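Long-range contacts in endoglucanase CEL5A (PDB 4AFM), which probably cleaves beta-glucan chains as a family 5 glycoside hydrolase, and carries the carbohydrate-binding module described here, which probably binds xyloglucan: residues N44-V49 and V124-S129; V49-A54 and G83-T88. All coordinates share one frame; numbering follows the deposited sequence. Where two conformers were deposited one is given.

Contact 1 of 2, residues N44-V49 and V124-S129; sequences NFEIKV and VASYTS
Lys48 lies across Val124, and backbone bonds running both ways between these two residues make them a hydrogen-bonded pair of a longer antiparallel ladder inside the larger sheet of the module. In the conformers given, its side chain can be followed outward. CB rests 3.5 Å from Val124 CG2, CG stays over the same methyl, and a bend at the third torsion (chi3 -95°) turns CE back along the sheet until it is 3.5 Å from Ser126 OG. At the tip, NZ donates to Glu46 OE2 at 3.2 Å, a salt bridge along one strand and on one face. Glu46 in turn packs CG on Ser126 CB (3.8 Å), while Ser126 OG is satisfied by Asp4.

The opposite face suits apolar residues. Phe45 CB meets Tyr127 CD1 at the edge of the tyrosine ring, 4.0 Å away, and the phenylalanine ring leads off toward Phe39 and helix 89-96; Ile47 is paired in register with the small Ala125 and reaches Leu58 of the other sheet. Beyond the last pair, Thr128 N still reaches Asn44 O (3.1 Å), but from 55° above the carbonyl plane, and Asn44 N is bound by Ser129 OG at 2.9 Å. The chemistry is therefore two-sided: one surface has aliphatic stems topped by charge, the other carries apolar groups that pack against Phe39, helix 89-96 and Leu58.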
loop_
_atom_site.group_PDB
_atom_site.type_symbol
_atom_site.label_atom_id
_atom_site.label_comp_id
_atom_site.label_asym_id
_atom_site.label_seq_id
_atom_site.Cartn_x
_atom_site.Cartn_y
_atom_site.Cartn_z
ATOM N N ASN A 44 12.873 13.855 6.158
ATOM C CA ASN A 44 12.042 14.315 7.235
ATOM C C ASN A 44 10.661 14.365 6.696
ATOM O O ASN A 44 10.487 14.694 5.487
ATOM C CB ASN A 44 12.489 15.716 7.676
ATOM C CG ASN A 44 11.982 15.997 9.034
ATOM O OD1 ASN A 44 11.417 15.141 9.793
ATOM N ND2 ASN A 44 12.129 17.291 9.423
ATOM N N PHE A 45 9.782 13.690 7.321
ATOM C CA PHE A 45 8.394 13.585 6.808
ATOM C C PHE A 45 7.375 13.718 7.898
ATOM O O PHE A 45 7.691 13.639 9.114
ATOM C CB PHE A 45 8.221 12.215 6.129
ATOM C CG PHE A 45 8.305 11.000 7.032
ATOM C CD1 PHE A 45 7.148 10.601 7.789
ATOM C CD2 PHE A 45 9.454 10.249 7.199
ATOM C CE1 PHE A 45 7.274 9.561 8.640
ATOM C CE2 PHE A 45 9.565 9.229 8.064
ATOM C CZ PHE A 45 8.431 8.837 8.808
ATOM N N GLU A 46 6.146 13.979 7.468
ATOM C CA GLU A 46 4.986 13.806 8.333
ATOM C C GLU A 46 3.988 12.987 7.612
ATOM O O GLU A 46 3.993 12.913 6.359
ATOM C CB GLU A 46 4.358 15.126 8.737
ATOM C CG GLU A 46 4.042 16.049 7.631
ATOM C CD GLU A 46 3.630 17.423 8.129
ATOM O OE1 GLU A 46 3.968 17.811 9.301
ATOM O OE2 GLU A 46 2.954 18.087 7.267
ATOM N N ILE A 47 3.180 12.280 8.374
ATOM C CA ILE A 47 2.062 11.528 7.810
ATOM C C ILE A 47 0.782 12.229 8.227
ATOM O O ILE A 47 0.613 12.486 9.482
ATOM C CB ILE A 47 2.126 10.079 8.326
ATOM C CG1 ILE A 47 3.400 9.372 7.727
ATOM C CG2 ILE A 47 0.842 9.286 7.940
ATOM C CD1 ILE A 47 3.665 8.058 8.322
ATOM N N LYS A 48 -0.103 12.533 7.362
ATOM C CA LYS A 48 -1.342 13.197 7.713
ATOM C C LYS A 48 -2.482 12.313 7.287
ATOM O O LYS A 48 -2.518 11.766 6.149
ATOM C CB LYS A 48 -1.471 14.511 6.954
ATOM C CG LYS A 48 -0.288 15.428 7.305
ATOM C CD LYS A 48 -0.579 16.812 6.804
ATOM C CE LYS A 48 0.014 17.019 5.483
ATOM N NZ LYS A 48 0.319 18.492 5.512
ATOM N N VAL A 49 -3.488 12.169 8.128
ATOM C CA VAL A 49 -4.618 11.251 7.860
ATOM C C VAL A 49 -5.921 12.024 8.027
ATOM O O VAL A 49 -6.129 12.585 9.166
ATOM C CB VAL A 49 -4.581 10.051 8.852
ATOM C CG1 VAL A 49 -5.720 9.109 8.496
ATOM C CG2 VAL A 49 -3.256 9.312 8.791
ATOM N N VAL A 124 -1.623 10.994 3.532
ATOM C CA VAL A 124 -0.517 11.604 2.724
ATOM C C VAL A 124 0.738 11.612 3.505
ATOM O O VAL A 124 0.785 11.732 4.770
ATOM C CB VAL A 124 -0.850 13.039 2.357
ATOM C CG1 VAL A 124 -2.082 13.112 1.537
ATOM C CG2 VAL A 124 -0.923 13.863 3.528
ATOM N N ALA A 125 1.837 11.352 2.835
ATOM C CA ALA A 125 3.199 11.588 3.370
ATOM C C ALA A 125 3.694 12.862 2.767
ATOM O O ALA A 125 3.666 13.062 1.544
ATOM C CB ALA A 125 4.137 10.449 3.021
ATOM N N SER A 126 4.205 13.769 3.568
ATOM C CA SER A 126 4.725 15.072 3.129
ATOM C C SER A 126 6.185 15.127 3.570
ATOM O O SER A 126 6.447 14.883 4.747
ATOM C CB SER A 126 3.955 16.226 3.861
ATOM O OG SER A 126 2.671 16.261 3.257
ATOM N N TYR A 127 7.076 15.595 2.786
ATOM C CA TYR A 127 8.426 15.860 3.238
ATOM C C TYR A 127 8.606 17.270 3.697
ATOM O O TYR A 127 8.024 18.158 3.086
ATOM C CB TYR A 127 9.388 15.612 2.064
ATOM C CG TYR A 127 9.341 14.211 1.492
ATOM C CD1 TYR A 127 9.363 13.101 2.350
ATOM C CD2 TYR A 127 9.319 14.000 0.151
ATOM C CE1 TYR A 127 9.369 11.840 1.808
ATOM C CE2 TYR A 127 9.380 12.696 -0.417
ATOM C CZ TYR A 127 9.387 11.611 0.478
ATOM O OH TYR A 127 9.411 10.341 -0.088
ATOM N N THR A 128 9.253 17.442 4.806
ATOM C CA THR A 128 9.441 18.715 5.504
ATOM C C THR A 128 10.943 19.069 5.486
ATOM O O THR A 128 11.287 20.174 5.871
ATOM C CB THR A 128 8.872 18.606 6.959
ATOM O OG1 THR A 128 9.501 17.491 7.622
ATOM C CG2 THR A 128 7.370 18.303 6.944
ATOM N N SER A 129 11.796 18.091 5.188
ATOM C CA SER A 129 13.027 18.270 4.365
ATOM C C SER A 129 12.681 18.353 2.860
ATOM O O SER A 129 13.371 17.795 1.995
ATOM C CB SER A 129 14.159 17.215 4.643
ATOM O OG SER A 129 13.879 15.836 4.305
HETATM O O HOH W 1 8.371 16.618 10.027
#

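Contact 2 of 2, residues V49-A54 and G83-T88; sequences VDYSGA and GTAVFT
Gly83 and Tyr51 open this antiparallel pairing, which lies in one of the two sheets of a beta sandwich. Gly83 has a positive phi (77°), a conformation easy for glycine, and its carbonyl O accepts from Tyr51 N at 3.0 Å, nearly head-on, while Asp50 CA also approaches the same oxygen.

Thr84 follows, facing Asp50 in a non-hydrogen-bonded pair whose close backbones set the two side chains side by side, pointing the same way. Thr84 OG1 donates to Asp50 OD1 at 2.8 Å, coming from above the carboxylate plane (44° out of it), and Thr84 CG2 lies 3.5 Å from that same OD1. A beta-branched hydroxyl residue suits a strand and still offers a donor here; a valine in its place would probably leave Asp50 OD1 without this hydrogen bond and the carboxylate freer to turn. Asp50 also touches Thr121 and Lys122 of strand 118-127.

Ala85 is gripped twice by Val49: its N donates to Val49 O at 2.8 Å and its O accepts from Val49 N at 2.9 Å. Its lone methyl is small enough to let an aromatic ring in close. Tyr51 CG is wedged between its own backbone N and carbonyl carbon (chi1 75°), which brings the ring edge up to the neighbouring strand, where CE1 comes 3.6 Å from Ala85 CB; Ala85 N also lies at the ring edge. On this inward side Val49, Tyr51 and Ala85 all touch Ile56 of the facing sheet, so the pair contributes to the core between the layers.

Phe87 extends the apolar surface toward Leu58 and Pro77. Its ring presents an edge rather than a face to Val49, with CE1 4.2 Å from Val49 CG2.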
loop_
_atom_site.group_PDB
_atom_site.type_symbol
_atom_site.label_atom_id
_atom_site.label_comp_id
_atom_site.label_asym_id
_atom_site.label_seq_id
_atom_site.Cartn_x
_atom_site.Cartn_y
_atom_site.Cartn_z
ATOM N N VAL A 49 -3.488 12.169 8.128
ATOM C CA VAL A 49 -4.618 11.251 7.860
ATOM C C VAL A 49 -5.921 12.024 8.027
ATOM O O VAL A 49 -6.129 12.585 9.166
ATOM C CB VAL A 49 -4.581 10.051 8.852
ATOM C CG1 VAL A 49 -5.720 9.109 8.496
ATOM C CG2 VAL A 49 -3.256 9.312 8.791
ATOM N N ASP A 50 -6.759 12.059 7.059
ATOM C CA ASP A 50 -8.118 12.607 7.212
ATOM C C ASP A 50 -8.975 11.482 7.662
ATOM O O ASP A 50 -9.088 10.417 6.963
ATOM C CB ASP A 50 -8.610 13.177 5.913
ATOM C CG ASP A 50 -7.808 14.357 5.407
ATOM O OD1 ASP A 50 -6.976 14.938 6.099
ATOM O OD2 ASP A 50 -8.040 14.678 4.191
ATOM N N TYR A 51 -9.664 11.633 8.789
ATOM C CA TYR A 51 -10.398 10.515 9.444
ATOM C C TYR A 51 -11.548 11.056 10.224
ATOM O O TYR A 51 -11.558 12.253 10.587
ATOM C CB TYR A 51 -9.465 9.690 10.342
ATOM C CG TYR A 51 -9.121 10.352 11.628
ATOM C CD1 TYR A 51 -8.277 11.500 11.630
ATOM C CD2 TYR A 51 -9.678 9.925 12.846
ATOM C CE1 TYR A 51 -8.060 12.186 12.832
ATOM C CE2 TYR A 51 -9.402 10.610 14.014
ATOM C CZ TYR A 51 -8.581 11.715 13.972
ATOM O OH TYR A 51 -8.335 12.419 15.171
ATOM N N SER A 52 -12.441 10.169 10.574
ATOM C CA SER A 52 -13.497 10.482 11.573
ATOM C C SER A 52 -13.969 9.198 12.167
ATOM O O SER A 52 -13.772 8.102 11.624
ATOM C CB SER A 52 -14.552 11.287 10.994
ATOM O OG SER A 52 -15.290 10.642 10.079
ATOM N N GLY A 53 -14.712 9.265 13.298
ATOM C CA GLY A 53 -15.497 8.188 13.813
ATOM C C GLY A 53 -14.894 7.491 15.008
ATOM O O GLY A 53 -15.599 6.834 15.765
ATOM N N ALA A 54 -13.577 7.568 15.162
ATOM C CA ALA A 54 -12.856 6.925 16.280
ATOM C C ALA A 54 -11.582 7.715 16.416
ATOM O O ALA A 54 -11.095 8.324 15.485
ATOM C CB ALA A 54 -12.547 5.461 15.975
ATOM N N GLY A 83 -10.440 17.576 11.110
ATOM C CA GLY A 83 -10.621 16.137 10.765
ATOM C C GLY A 83 -9.299 15.535 10.343
ATOM O O GLY A 83 -9.411 14.491 9.605
ATOM N N THR A 84 -8.163 16.014 10.672
ATOM C CA THR A 84 -6.884 15.538 10.196
ATOM C C THR A 84 -5.930 15.279 11.320
ATOM O O THR A 84 -5.709 16.191 12.189
ATOM C CB THR A 84 -6.217 16.540 9.213
ATOM O OG1 THR A 84 -7.101 16.804 8.140
ATOM C CG2 THR A 84 -4.878 16.104 8.701
ATOM N N ALA A 85 -5.353 14.114 11.427
ATOM C CA ALA A 85 -4.288 13.805 12.403
ATOM C C ALA A 85 -2.950 13.972 11.750
ATOM O O ALA A 85 -2.742 13.510 10.561
ATOM C CB ALA A 85 -4.421 12.357 12.832
ATOM N N VAL A 86 -2.009 14.578 12.430
ATOM C CA VAL A 86 -0.643 14.774 11.923
ATOM C C VAL A 86 0.280 14.008 12.770
ATOM O O VAL A 86 0.272 14.150 14.039
ATOM C CB VAL A 86 -0.307 16.266 11.894
ATOM C CG1 VAL A 86 1.134 16.445 11.448
ATOM C CG2 VAL A 86 -1.296 17.049 11.055
ATOM N N PHE A 87 1.171 13.186 12.179
ATOM C CA PHE A 87 2.202 12.430 12.876
ATOM C C PHE A 87 3.548 12.881 12.296
ATOM O O PHE A 87 3.637 13.055 11.083
ATOM C CB PHE A 87 2.046 10.925 12.663
ATOM C CG PHE A 87 0.714 10.384 13.092
ATOM C CD1 PHE A 87 -0.359 10.333 12.213
ATOM C CD2 PHE A 87 0.513 9.888 14.399
ATOM C CE1 PHE A 87 -1.549 9.812 12.567
ATOM C CE2 PHE A 87 -0.709 9.363 14.758
ATOM C CZ PHE A 87 -1.736 9.308 13.847
ATOM N N THR A 88 4.529 13.148 13.092
ATOM C CA THR A 88 5.826 13.581 12.537
ATOM C C THR A 88 6.895 12.563 12.708
ATOM O O THR A 88 6.879 11.731 13.635
ATOM C CB THR A 88 6.323 14.834 13.228
ATOM O OG1 THR A 88 6.725 14.561 14.576
ATOM C CG2 THR A 88 5.204 15.956 13.272
#

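After the N-terminal strands, strand 45-52 supplies the first half of both contacts, with Val49 common to the two. The chain then passes through strands 56-62 and 71-75 of the smaller sheet, crosses back by way of strand 79-81, and returns as strand 84-88, where contact 2 closes the shorter loop. Helix 89-96 follows, then strand 106-111, which belongs to the smaller sheet, before strand 118-127 closes the longer loop at contact 1. Contact 2 is thus nested inside contact 1. Strand 45-52 lies between its two partners, and a probable hydrogen bond from Phe87 N to Ile47 O (2.8 Å) joins the contacts directly, tying the strands into one continuous layer.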